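Local coordinates for protein putative phosphosugar isomerase (Clostridium difficile, PDB 3G68) that probably acts as a phosphosugar isomerase with two SIS domains, related to the isomerase part of glutamine-fructose-6-phosphate transaminase, at residues 29-34 and 162-167; 36-41 and 82-87; 40-45 and 96-101; 48-53 and 64-69; 111-116 and 127-132. All coordinates share one frame; numbering follows the deposited sequence.

Contact 1 (29-34 and 162-167); sequences VKRTNL and AREKGI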
# COMPACT_ATOMS: atom_id res chain seq x y z
N VAL B 29 -26.13 -40.33 24.13
CA VAL B 29 -27.58 -40.35 23.90
C VAL B 29 -27.95 -40.41 22.40
O VAL B 29 -28.96 -40.99 22.06
CB VAL B 29 -28.33 -39.18 24.63
CG1 VAL B 29 -27.95 -37.84 24.01
CG2 VAL B 29 -29.86 -39.40 24.61
N LYS B 30 -27.15 -39.82 21.53
CA LYS B 30 -27.46 -39.80 20.08
C LYS B 30 -27.41 -41.21 19.48
O LYS B 30 -27.99 -41.45 18.42
CB LYS B 30 -26.47 -38.91 19.32
CG LYS B 30 -25.05 -39.48 19.14
CD LYS B 30 -24.12 -38.54 18.36
CE LYS B 30 -22.76 -39.16 18.16
NZ LYS B 30 -21.82 -38.28 17.44
N ARG B 31 -26.63 -42.08 20.13
CA ARG B 31 -26.42 -43.45 19.71
C ARG B 31 -27.53 -44.44 20.14
O ARG B 31 -27.57 -45.54 19.63
CB ARG B 31 -25.04 -43.94 20.19
CG ARG B 31 -23.85 -43.10 19.70
CD ARG B 31 -22.55 -43.49 20.41
NE ARG B 31 -21.45 -42.58 20.09
CZ ARG B 31 -20.73 -42.61 18.96
NH1 ARG B 31 -20.95 -43.51 18.00
NH2 ARG B 31 -19.75 -41.74 18.80
N THR B 32 -28.42 -44.06 21.06
CA THR B 32 -29.51 -44.94 21.50
C THR B 32 -30.56 -45.18 20.40
O THR B 32 -30.61 -44.46 19.40
CB THR B 32 -30.25 -44.38 22.75
OG1 THR B 32 -30.67 -43.03 22.52
CG2 THR B 32 -29.33 -44.41 23.93
N ASN B 33 -31.37 -46.22 20.60
CA ASN B 33 -32.46 -46.53 19.69
C ASN B 33 -33.75 -45.90 20.21
O ASN B 33 -34.31 -46.39 21.19
CB ASN B 33 -32.65 -48.03 19.58
CG ASN B 33 -33.66 -48.40 18.51
OD1 ASN B 33 -33.76 -47.72 17.48
ND2 ASN B 33 -34.41 -49.47 18.75
N LEU B 34 -34.25 -44.88 19.51
CA LEU B 34 -35.44 -44.12 19.92
C LEU B 34 -36.59 -44.12 18.91
O LEU B 34 -36.38 -43.88 17.73
CB LEU B 34 -35.05 -42.66 20.19
CG LEU B 34 -33.95 -42.43 21.24
CD1 LEU B 34 -33.66 -40.95 21.35
CD2 LEU B 34 -34.37 -43.01 22.59
N ALA B 162 -30.49 -36.25 14.79
CA ALA B 162 -30.75 -36.14 13.36
C ALA B 162 -29.51 -36.45 12.51
O ALA B 162 -29.58 -37.18 11.51
CB ALA B 162 -31.30 -34.74 13.03
N ARG B 163 -28.38 -35.88 12.89
CA ARG B 163 -27.14 -36.12 12.16
C ARG B 163 -26.71 -37.59 12.30
O ARG B 163 -26.40 -38.23 11.30
CB ARG B 163 -26.03 -35.16 12.60
CG ARG B 163 -24.69 -35.30 11.81
CD ARG B 163 -23.67 -34.24 12.24
NE ARG B 163 -23.36 -34.41 13.66
CZ ARG B 163 -22.52 -33.66 14.36
NH1 ARG B 163 -21.86 -32.67 13.80
NH2 ARG B 163 -22.33 -33.94 15.65
N GLU B 164 -26.71 -38.11 13.52
CA GLU B 164 -26.28 -39.49 13.79
C GLU B 164 -27.09 -40.49 13.02
O GLU B 164 -26.55 -41.43 12.41
CB GLU B 164 -26.37 -39.79 15.29
CG GLU B 164 -26.05 -41.24 15.75
CD GLU B 164 -24.60 -41.69 15.58
OE1 GLU B 164 -23.71 -40.86 15.26
OE2 GLU B 164 -24.36 -42.91 15.82
N LYS B 165 -28.40 -40.28 13.04
CA LYS B 165 -29.35 -41.21 12.39
C LYS B 165 -29.51 -40.99 10.86
O LYS B 165 -30.20 -41.76 10.19
CB LYS B 165 -30.70 -41.19 13.12
CG LYS B 165 -30.62 -41.48 14.67
CD LYS B 165 -29.75 -42.69 15.08
CE LYS B 165 -30.00 -43.09 16.55
NZ LYS B 165 -29.13 -44.23 17.07
N GLY B 166 -28.89 -39.96 10.33
CA GLY B 166 -28.90 -39.69 8.89
C GLY B 166 -30.00 -38.82 8.33
O GLY B 166 -30.11 -38.69 7.11
N ILE B 167 -30.81 -38.19 9.18
CA ILE B 167 -31.90 -37.31 8.70
C ILE B 167 -31.32 -36.06 8.04
O ILE B 167 -31.89 -35.53 7.07
CB ILE B 167 -32.85 -36.88 9.85
CG1 ILE B 167 -33.48 -38.10 10.53
CG2 ILE B 167 -33.97 -35.98 9.31
CD1 ILE B 167 -34.31 -37.73 11.77
O HOH W 1 -22.97 -38.32 15.00
O HOH W 2 -26.37 -44.65 16.92

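Contact 2 (36-41 and 82-87); sequences KIIITG and ENTLVV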
# COMPACT_ATOMS: atom_id res chain seq x y z
N LYS B 36 -39.73 -42.72 20.33
CA LYS B 36 -40.53 -41.63 20.88
C LYS B 36 -39.71 -40.84 21.89
O LYS B 36 -38.86 -41.40 22.59
CB LYS B 36 -41.78 -42.22 21.55
CG LYS B 36 -42.77 -41.22 22.15
CD LYS B 36 -44.07 -41.94 22.58
CE LYS B 36 -45.10 -40.98 23.14
NZ LYS B 36 -46.37 -41.69 23.50
N ILE B 37 -39.96 -39.53 21.94
CA ILE B 37 -39.39 -38.66 22.95
C ILE B 37 -40.54 -37.94 23.66
O ILE B 37 -41.43 -37.39 23.02
CB ILE B 37 -38.44 -37.62 22.33
CG1 ILE B 37 -37.18 -38.31 21.81
CG2 ILE B 37 -38.05 -36.60 23.37
CD1 ILE B 37 -36.30 -37.40 20.93
N ILE B 38 -40.53 -37.99 24.99
CA ILE B 38 -41.44 -37.25 25.83
C ILE B 38 -40.57 -36.26 26.61
O ILE B 38 -39.55 -36.65 27.20
CB ILE B 38 -42.19 -38.17 26.82
CG1 ILE B 38 -43.06 -39.20 26.07
CG2 ILE B 38 -43.03 -37.34 27.76
CD1 ILE B 38 -43.59 -40.38 26.94
N ILE B 39 -40.91 -34.97 26.55
CA ILE B 39 -40.23 -33.94 27.31
C ILE B 39 -41.17 -33.54 28.43
O ILE B 39 -42.32 -33.21 28.15
CB ILE B 39 -39.93 -32.69 26.48
CG1 ILE B 39 -39.11 -33.02 25.23
CG2 ILE B 39 -39.23 -31.66 27.35
CD1 ILE B 39 -39.14 -31.89 24.18
N THR B 40 -40.71 -33.58 29.68
CA THR B 40 -41.58 -33.23 30.81
C THR B 40 -40.86 -32.41 31.87
O THR B 40 -39.67 -32.60 32.12
CB THR B 40 -42.25 -34.50 31.47
OG1 THR B 40 -43.25 -34.07 32.41
CG2 THR B 40 -41.25 -35.39 32.19
N GLY B 41 -41.60 -31.47 32.46
CA GLY B 41 -41.14 -30.60 33.55
C GLY B 41 -42.26 -29.66 33.99
O GLY B 41 -43.32 -29.62 33.37
N GLU B 82 -39.63 -49.59 25.06
CA GLU B 82 -38.17 -49.76 25.10
C GLU B 82 -37.44 -48.64 24.34
O GLU B 82 -36.34 -48.21 24.74
CB GLU B 82 -37.77 -51.12 24.51
N ASN B 83 -38.06 -48.18 23.25
CA ASN B 83 -37.51 -47.12 22.41
C ASN B 83 -38.05 -45.70 22.73
O ASN B 83 -37.94 -44.81 21.89
CB ASN B 83 -37.78 -47.47 20.93
CG ASN B 83 -37.21 -48.85 20.53
OD1 ASN B 83 -36.12 -49.26 20.97
ND2 ASN B 83 -37.93 -49.54 19.65
N THR B 84 -38.60 -45.49 23.93
CA THR B 84 -39.11 -44.19 24.36
C THR B 84 -38.16 -43.55 25.35
O THR B 84 -37.88 -44.14 26.39
CB THR B 84 -40.49 -44.31 25.05
OG1 THR B 84 -41.44 -44.83 24.12
CG2 THR B 84 -40.97 -42.92 25.56
N LEU B 85 -37.69 -42.35 25.04
CA LEU B 85 -36.82 -41.57 25.91
C LEU B 85 -37.64 -40.47 26.62
O LEU B 85 -38.27 -39.63 25.96
CB LEU B 85 -35.69 -40.91 25.11
CG LEU B 85 -34.73 -39.93 25.82
CD1 LEU B 85 -33.86 -40.66 26.85
CD2 LEU B 85 -33.86 -39.12 24.81
N VAL B 86 -37.65 -40.50 27.95
CA VAL B 86 -38.30 -39.43 28.72
C VAL B 86 -37.21 -38.45 29.13
O VAL B 86 -36.24 -38.82 29.82
CB VAL B 86 -39.07 -39.93 29.96
CG1 VAL B 86 -39.66 -38.75 30.74
CG2 VAL B 86 -40.16 -40.88 29.53
N VAL B 87 -37.33 -37.21 28.67
CA VAL B 87 -36.40 -36.17 29.02
C VAL B 87 -37.04 -35.32 30.13
O VAL B 87 -37.99 -34.57 29.87
CB VAL B 87 -36.02 -35.29 27.82
CG1 VAL B 87 -34.96 -34.29 28.24
CG2 VAL B 87 -35.51 -36.14 26.65

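Contact 3 (40-45 and 96-101); sequences TGSGTS and YSTYNA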
# COMPACT_ATOMS: atom_id res chain seq x y z
N THR B 40 -40.71 -33.58 29.68
CA THR B 40 -41.58 -33.23 30.81
C THR B 40 -40.86 -32.41 31.87
O THR B 40 -39.67 -32.60 32.12
CB THR B 40 -42.25 -34.50 31.47
OG1 THR B 40 -43.25 -34.07 32.41
CG2 THR B 40 -41.25 -35.39 32.19
N GLY B 41 -41.60 -31.47 32.46
CA GLY B 41 -41.14 -30.60 33.55
C GLY B 41 -42.26 -29.66 33.99
O GLY B 41 -43.32 -29.62 33.37
N SER B 42 -42.01 -28.88 35.04
CA SER B 42 -42.98 -27.93 35.57
C SER B 42 -42.64 -26.50 35.18
O SER B 42 -41.50 -26.20 34.86
CB SER B 42 -43.03 -28.02 37.10
OG SER B 42 -43.20 -29.35 37.51
N GLY B 43 -43.62 -25.62 35.24
CA GLY B 43 -43.43 -24.19 34.95
C GLY B 43 -42.54 -23.87 33.75
O GLY B 43 -42.80 -24.35 32.66
N THR B 44 -41.49 -23.08 33.97
CA THR B 44 -40.53 -22.70 32.92
C THR B 44 -39.91 -23.88 32.18
O THR B 44 -39.64 -23.79 30.97
CB THR B 44 -39.47 -21.74 33.54
OG1 THR B 44 -40.16 -20.60 34.06
CG2 THR B 44 -38.40 -21.30 32.54
N SER B 45 -39.69 -25.00 32.89
CA SER B 45 -39.17 -26.22 32.26
C SER B 45 -40.23 -26.76 31.30
O SER B 45 -39.91 -27.08 30.14
CB SER B 45 -38.75 -27.24 33.30
OG SER B 45 -37.62 -26.76 33.99
N TYR B 96 -40.06 -32.58 42.39
CA TYR B 96 -40.64 -33.89 42.71
C TYR B 96 -41.62 -34.35 41.64
O TYR B 96 -41.62 -35.52 41.25
CB TYR B 96 -41.29 -33.86 44.09
CG TYR B 96 -40.31 -33.99 45.22
CD1 TYR B 96 -39.05 -33.36 45.17
CD2 TYR B 96 -40.63 -34.73 46.35
CE1 TYR B 96 -38.14 -33.50 46.21
CE2 TYR B 96 -39.72 -34.87 47.40
CZ TYR B 96 -38.48 -34.25 47.31
OH TYR B 96 -37.58 -34.36 48.33
N SER B 97 -42.42 -33.41 41.16
CA SER B 97 -43.35 -33.64 40.06
C SER B 97 -42.59 -34.31 38.89
O SER B 97 -42.94 -35.41 38.44
CB SER B 97 -44.00 -32.29 39.68
OG SER B 97 -43.07 -31.18 39.68
N THR B 98 -41.51 -33.65 38.47
CA THR B 98 -40.67 -34.13 37.37
C THR B 98 -39.95 -35.43 37.74
O THR B 98 -39.98 -36.38 36.96
CB THR B 98 -39.66 -33.06 37.00
OG1 THR B 98 -40.38 -31.85 36.77
CG2 THR B 98 -38.86 -33.46 35.73
N TYR B 99 -39.33 -35.47 38.91
CA TYR B 99 -38.66 -36.70 39.38
C TYR B 99 -39.60 -37.91 39.36
O TYR B 99 -39.22 -38.99 38.88
CB TYR B 99 -38.13 -36.51 40.80
N ASN B 100 -40.83 -37.72 39.85
CA ASN B 100 -41.82 -38.80 39.92
C ASN B 100 -42.27 -39.31 38.56
O ASN B 100 -42.49 -40.52 38.40
CB ASN B 100 -43.04 -38.38 40.75
CG ASN B 100 -42.74 -38.27 42.23
OD1 ASN B 100 -41.70 -38.72 42.70
ND2 ASN B 100 -43.64 -37.67 42.97
N ALA B 101 -42.42 -38.40 37.59
CA ALA B 101 -42.81 -38.77 36.23
C ALA B 101 -41.73 -39.61 35.57
O ALA B 101 -42.05 -40.57 34.88
CB ALA B 101 -43.06 -37.55 35.41
O HOH W 3 -39.37 -29.21 36.26

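Contact 4 (48-53 and 64-69); sequences SGVQVQ and VVKMYP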
# COMPACT_ATOMS: atom_id res chain seq x y z
N SER B 48 -40.20 -24.69 28.13
CA SER B 48 -39.08 -24.98 27.22
C SER B 48 -39.51 -26.11 26.27
O SER B 48 -39.29 -26.02 25.07
CB SER B 48 -37.77 -25.29 27.97
OG SER B 48 -37.82 -26.56 28.61
N GLY B 49 -40.18 -27.14 26.81
CA GLY B 49 -40.74 -28.23 26.01
C GLY B 49 -41.85 -27.78 25.06
O GLY B 49 -41.86 -28.15 23.87
N VAL B 50 -42.76 -26.95 25.54
CA VAL B 50 -43.81 -26.42 24.69
C VAL B 50 -43.21 -25.68 23.49
O VAL B 50 -43.63 -25.84 22.35
CB VAL B 50 -44.74 -25.44 25.46
CG1 VAL B 50 -45.77 -24.83 24.54
CG2 VAL B 50 -45.41 -26.11 26.64
N GLN B 51 -42.20 -24.86 23.77
CA GLN B 51 -41.61 -24.04 22.74
C GLN B 51 -40.84 -24.81 21.68
O GLN B 51 -40.99 -24.51 20.50
CB GLN B 51 -40.69 -22.96 23.34
CG GLN B 51 -40.04 -22.03 22.31
CD GLN B 51 -41.04 -21.32 21.45
OE1 GLN B 51 -42.09 -20.84 21.95
NE2 GLN B 51 -40.75 -21.22 20.17
N VAL B 52 -40.03 -25.77 22.11
CA VAL B 52 -39.13 -26.51 21.20
C VAL B 52 -39.75 -27.76 20.56
O VAL B 52 -39.33 -28.19 19.50
CB VAL B 52 -37.81 -26.85 21.92
CG1 VAL B 52 -36.85 -27.59 21.03
CG2 VAL B 52 -37.20 -25.53 22.44
N GLN B 53 -40.79 -28.32 21.19
CA GLN B 53 -41.44 -29.50 20.62
C GLN B 53 -41.76 -29.38 19.12
O GLN B 53 -41.50 -30.34 18.38
CB GLN B 53 -42.66 -29.94 21.45
CG GLN B 53 -43.38 -31.18 20.89
CD GLN B 53 -44.33 -30.88 19.74
OE1 GLN B 53 -44.90 -29.79 19.65
NE2 GLN B 53 -44.55 -31.87 18.87
N VAL B 64 -42.42 -36.62 19.08
CA VAL B 64 -41.87 -35.82 20.14
C VAL B 64 -43.09 -35.14 20.74
O VAL B 64 -43.84 -34.46 20.04
CB VAL B 64 -40.90 -34.74 19.66
CG1 VAL B 64 -40.28 -34.04 20.87
CG2 VAL B 64 -39.82 -35.38 18.79
N VAL B 65 -43.30 -35.37 22.03
CA VAL B 65 -44.44 -34.77 22.69
C VAL B 65 -43.96 -34.17 23.99
O VAL B 65 -42.88 -34.52 24.49
CB VAL B 65 -45.57 -35.81 22.90
CG1 VAL B 65 -46.03 -36.35 21.52
CG2 VAL B 65 -45.10 -36.93 23.76
N LYS B 66 -44.69 -33.18 24.47
CA LYS B 66 -44.36 -32.59 25.76
C LYS B 66 -45.55 -32.77 26.67
O LYS B 66 -46.69 -32.75 26.21
CB LYS B 66 -43.93 -31.10 25.65
CG LYS B 66 -44.99 -30.05 25.58
CD LYS B 66 -45.75 -30.02 24.29
CE LYS B 66 -47.02 -29.21 24.46
NZ LYS B 66 -47.81 -29.29 23.21
N MSE B 67 -45.28 -32.90 27.95
CA MSE B 67 -46.33 -33.14 28.92
C MSE B 67 -46.00 -32.59 30.28
O MSE B 67 -44.86 -32.65 30.72
CB MSE B 67 -46.49 -34.66 29.11
CG MSE B 67 -46.76 -35.45 27.85
SE MSE B 67 -46.81 -37.34 28.32
CE MSE B 67 -46.92 -38.19 26.53
N TYR B 68 -47.02 -32.06 30.97
CA TYR B 68 -46.88 -31.68 32.36
C TYR B 68 -46.65 -33.00 33.14
O TYR B 68 -47.18 -34.04 32.75
CB TYR B 68 -48.16 -31.03 32.92
CG TYR B 68 -48.40 -29.56 32.63
CD1 TYR B 68 -47.55 -28.57 33.17
CD2 TYR B 68 -49.53 -29.15 31.93
CE1 TYR B 68 -47.81 -27.22 32.94
CE2 TYR B 68 -49.80 -27.81 31.71
CZ TYR B 68 -48.94 -26.83 32.21
OH TYR B 68 -49.23 -25.47 31.99
N PRO B 69 -45.87 -32.96 34.23
CA PRO B 69 -45.66 -34.20 35.00
C PRO B 69 -46.97 -34.85 35.51
O PRO B 69 -47.08 -36.08 35.47
CB PRO B 69 -44.78 -33.75 36.16
CG PRO B 69 -44.08 -32.53 35.64
CD PRO B 69 -45.10 -31.85 34.80
O HOH W 4 -45.72 -27.50 21.76

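Contact 5 (111-116 and 127-132); sequences KIASMA and SDYILT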
# COMPACT_ATOMS: atom_id res chain seq x y z
N LYS B 111 -36.17 -45.12 28.46
CA LYS B 111 -34.83 -44.57 28.68
C LYS B 111 -35.03 -43.19 29.32
O LYS B 111 -36.00 -42.49 28.98
CB LYS B 111 -34.08 -44.50 27.36
CG LYS B 111 -33.76 -45.88 26.82
CD LYS B 111 -33.23 -45.85 25.43
CE LYS B 111 -32.76 -47.23 25.00
NZ LYS B 111 -32.10 -47.19 23.66
N ILE B 112 -34.17 -42.82 30.26
CA ILE B 112 -34.32 -41.57 31.01
C ILE B 112 -33.15 -40.63 30.78
O ILE B 112 -31.97 -41.03 30.87
CB ILE B 112 -34.43 -41.84 32.52
CG1 ILE B 112 -35.54 -42.86 32.84
CG2 ILE B 112 -34.69 -40.54 33.29
CD1 ILE B 112 -36.96 -42.49 32.36
N ALA B 113 -33.47 -39.38 30.48
CA ALA B 113 -32.47 -38.33 30.33
C ALA B 113 -32.86 -37.18 31.24
O ALA B 113 -34.07 -36.95 31.46
CB ALA B 113 -32.39 -37.88 28.88
N SER B 114 -31.86 -36.48 31.78
CA SER B 114 -32.08 -35.32 32.63
C SER B 114 -31.47 -34.04 32.02
O SER B 114 -30.47 -34.09 31.32
CB SER B 114 -31.51 -35.55 34.05
OG SER B 114 -30.13 -35.90 34.03
N MSE B 115 -32.13 -32.91 32.27
CA MSE B 115 -31.62 -31.60 31.89
C MSE B 115 -31.79 -30.65 33.05
O MSE B 115 -32.82 -29.96 33.19
CB MSE B 115 -32.30 -31.08 30.62
CG MSE B 115 -32.00 -31.91 29.40
SE MSE B 115 -32.38 -30.90 27.75
CE MSE B 115 -31.65 -32.22 26.37
N ALA B 116 -30.82 -30.70 33.95
CA ALA B 116 -30.77 -29.82 35.10
C ALA B 116 -29.70 -28.76 34.84
O ALA B 116 -28.77 -28.97 34.04
CB ALA B 116 -30.46 -30.62 36.36
N SER B 127 -31.28 -41.11 35.97
CA SER B 127 -31.08 -40.83 34.56
C SER B 127 -29.99 -41.70 33.92
O SER B 127 -28.92 -41.90 34.52
CB SER B 127 -30.72 -39.35 34.38
OG SER B 127 -31.72 -38.55 34.98
N ASP B 128 -30.27 -42.18 32.71
CA ASP B 128 -29.32 -42.94 31.93
C ASP B 128 -28.38 -41.93 31.26
O ASP B 128 -27.19 -42.23 31.09
CB ASP B 128 -30.07 -43.79 30.90
CG ASP B 128 -31.00 -44.82 31.56
OD1 ASP B 128 -30.50 -45.63 32.37
OD2 ASP B 128 -32.23 -44.81 31.30
N TYR B 129 -28.90 -40.74 30.91
CA TYR B 129 -28.13 -39.68 30.21
C TYR B 129 -28.24 -38.34 30.91
O TYR B 129 -29.32 -37.76 30.94
CB TYR B 129 -28.63 -39.54 28.77
CG TYR B 129 -28.81 -40.87 28.15
CD1 TYR B 129 -27.69 -41.62 27.78
CD2 TYR B 129 -30.06 -41.43 27.99
CE1 TYR B 129 -27.83 -42.89 27.24
CE2 TYR B 129 -30.22 -42.69 27.44
CZ TYR B 129 -29.10 -43.42 27.07
OH TYR B 129 -29.25 -44.67 26.54
N ILE B 130 -27.13 -37.86 31.49
CA ILE B 130 -27.12 -36.62 32.24
C ILE B 130 -26.73 -35.54 31.24
O ILE B 130 -25.54 -35.34 30.97
CB ILE B 130 -26.14 -36.70 33.43
CG1 ILE B 130 -26.61 -37.78 34.40
CG2 ILE B 130 -26.03 -35.37 34.15
CD1 ILE B 130 -25.63 -38.06 35.53
N LEU B 131 -27.74 -34.89 30.67
CA LEU B 131 -27.57 -33.87 29.63
C LEU B 131 -27.69 -32.47 30.23
O LEU B 131 -28.57 -31.68 29.87
CB LEU B 131 -28.62 -34.10 28.54
CG LEU B 131 -28.73 -35.48 27.91
CD1 LEU B 131 -29.86 -35.50 26.91
CD2 LEU B 131 -27.39 -35.87 27.23
N THR B 132 -26.80 -32.22 31.19
CA THR B 132 -26.72 -30.99 31.97
C THR B 132 -26.74 -29.74 31.10
O THR B 132 -26.05 -29.67 30.09
CB THR B 132 -25.43 -30.99 32.81
OG1 THR B 132 -25.29 -32.26 33.47
CG2 THR B 132 -25.45 -29.85 33.83

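Contact 1 (29-34 and 162-167)
The carboxylate of Glu-164 and the guanidinium of Arg-31 meet askew, with their planes 67° apart. OE2 of Glu-164 lies well out of the guanidinium plane, 4.1 Å from NH1 of Arg-31, which brings opposite charges near each other without aiming an N-H at the oxygen. Arg-31 instead spends NH2 on a hydrogen bond to Asn-27, while CE of Lys-30 lies over one guanidinium face, offset toward the rim. This polar seam lies on the surface of the SIS domain and ties the loop before strand 36-40 to the C-terminal end of helix 145-165, where Gly-166 closes the helix in a Schellman motif.

The extended chain of Lys-30 runs across Glu-164 at about a right angle, its CG 3.9 Å from CG of Glu-164. Because the glutamate bends at chi2 (67°), its OE1 comes round to within 3.5 Å of Lys-30 CE. The salt bridge from Lys-30 NZ to Glu-164 OE1 is long at 3.9 Å, and a water accepting from NZ and donating to OE1 bridges the gap. A second water donates to Glu-164 OE2 and to the carbonyl of Arg-31, and accepts from Lys-165 NZ.

Lys-165 also bends at chi2, which carries its ammonium group to the backbone carbonyls of the loop. Its bond to Arg-31 O is weak, at 3.3 Å from NZ. The shorter bond, from Lys-165 NZ to Thr-32 O at 2.8 Å, arrives from above the carbonyl plane, 43° out of it.

Contact 2 (36-41 and 82-87)
Val-87 lies against Ile-38 and Ile-37 of the adjoining strand. Its CB is 3.8 Å from Ile-38 O, the same carbonyl that accepts the backbone N-H of Val-87. From CB, the CG2 branch stands opposite the carbonyl carbon (chi1 -176° places CG1 opposite N) and reaches 4.2 Å from CG2 of Ile-37, the two side chains lying side by side and pointing the same way. Val-87 also packs on Met-115, one strand further on.

The backbones beneath are two parallel strands, 16° apart, in the interior of the alpha/beta sheet of the SIS domain, whose strand order is 2-1-3-4-5 with 84-90 in the middle. Five hydrogen bonds zip them together, from Lys-36 N to Asn-83 O through to Thr-40 N to Val-87 O. The shortest, Val-87 N to Ile-38 O at 2.7 Å, runs nearly along the C=O axis.

The opposite face belongs to Lys-36, Ile-38, Thr-84 and Val-86. There CD1 of Ile-38 slants across to CG2 of Thr-84 at 3.9 Å, and CB of Lys-36 sits 3.7 Å from Thr-84 OG1, a hydroxyl hydrogen-bonded to Asn-81. Thr-40 turns its CG2 toward CG1 of Val-86, 4.0 Å away, while its OG1 is hydrogen-bonded to the carbonyl of Met-67 in strand 63-67.

Contact 3 (40-45 and 96-101)
Thr-40 of strand 36-40 meets helix 96-107 with two atoms: its carbonyl O lies 3.8 Å from CG2 of Thr-98, and its own CG2 approaches CB of Ala-101 at 4.3 Å. At Gly-41, whose CA lies 3.5 Å from Thr-98 OG1, the two backbones come nearest each other.

At Ser-42 the contact turns polar. Its OG and Ser-97 OG, 2.8 Å apart, share a hydrogen bond in which either hydroxyl could be the donor. Ser-97 holds OG between its backbone N and carbonyl carbon (chi1 41°), which directs it at the loop. The backbone N of Ser-42 donates to a water at 2.9 Å, and Thr-98 OG1 donates to the same water; the hydroxyl stands beside the backbone N of Thr-98, on the flank facing the loop.

Gly-43, with positive phi, then turns the chain into helix 43-59. There Thr-44 N and Ser-45 OG hydrogen-bond a citrate, probably taken up from the crystallisation liquor. A glycine- and serine-rich loop between a strand's C-terminal end and the following helix, at the point where the sheet order reverses, is characteristic of the SIS fold, and the bound anion is consistent with the sugar-phosphate pocket of its relatives.

Contact 4 (48-53 and 64-69)
One direct hydrogen bond, somewhat bent (147° at the hydrogen), joins the segments: Gln-53 NE2 donates to Val-64 O at 2.9 Å. CG of Gln-53, opposite the backbone N, lies 3.4 Å from the same Val-64 O, and the bend at chi2 (-81°) then turns the amide so that NE2 reaches that oxygen.

A water supplies the second polar link. It donates to Val-50 O at 2.7 Å and more distantly to Gln-53 OE1, and accepts from Lys-66 NZ at 3.1 Å. The Gln-53 amide is thus held at both ends.

Van der Waals packing falls to the stem of Lys-66. CG rests on the helix backbone, 3.8 Å from Val-50 N, and the bend at chi2 carries the chain along the helix, with CE 4.1 Å from Val-50 CG2. Gly-49, with no side chain to stand between, is where helix and strand come nearest, its CA 5.7 Å from that of Lys-66. CD of Lys-66 touches Gln-53 CB.

Helix and strand run at 157°, nearly antiparallel, within the beta-alpha-beta crossover of 36-40, 43-59 and 63-67. Strand 63-67 forms one border of the sheet, and another flank of the helix, at Val-52, packs on Met-155 of helix 145-165.

Contact 5 (111-116 and 127-132)
The ring of Tyr-129 is turned edge-on to strand 111-116: CB of Lys-111 and CB of Ala-113 both lie at its edge, near its plane, the lysine carbon 4.3 Å from Tyr-129 CE2. One ring face carries CB of Asp-128, offset toward the rim.

The Asp-128 side chain slants across Ile-112 to deliver OD2 to the backbone N of Ile-112, a straight bond of 3.0 Å (163° at the hydrogen) taken on the anti side of the carboxylate. Ile-112 O in turn accepts two N-H groups, Asp-128 N at 2.8 Å and, lying in the carbonyl plane, Tyr-129 N at 3.1 Å. Together these bonds clamp the peptide where the short parallel pairing begins, which continues through Ser-114 N to Tyr-129 O and Leu-131 N to Ser-114 O.

On the tyrosine's face of the sheet, selenomethionine Met-115 is extended beyond CG and its CE reaches CD1 of Leu-131 at 3.8 Å; the same CD1 lies 4.0 Å from CB of Ala-113. On the other face Ser-114 OG faces Ile-130 and is hydrogen-bonded to Asp-124.

Strand 129-130 borders the sheet, with 111-116 between it and 84-90. Helix 145-165 covers Met-115, while helix 96-107 packs on Ile-112.

Contacts 2, 4 and 5 share one parallel sheet: contact 2 is its apolar, regularly hydrogen-bonded interior, contact 5 keeps backbone pairing at one border strand and adds a carboxylate bond, and contact 4 packs a helix on the other, with a single direct side-chain-to-backbone bond. Contact 3, also buried, begins at Thr-40 and Gly-41, which it shares with contact 2, and exchanges strand pairing for hydroxyls and a water beside the citrate. It shares helix 43-59 with contact 4. Contact 1 alone is a surface contact, built of charges, carbonyls and waters. It touches contact 2 through Leu-34 on Leu-85 and contact 5 through Val-29 on Leu-131.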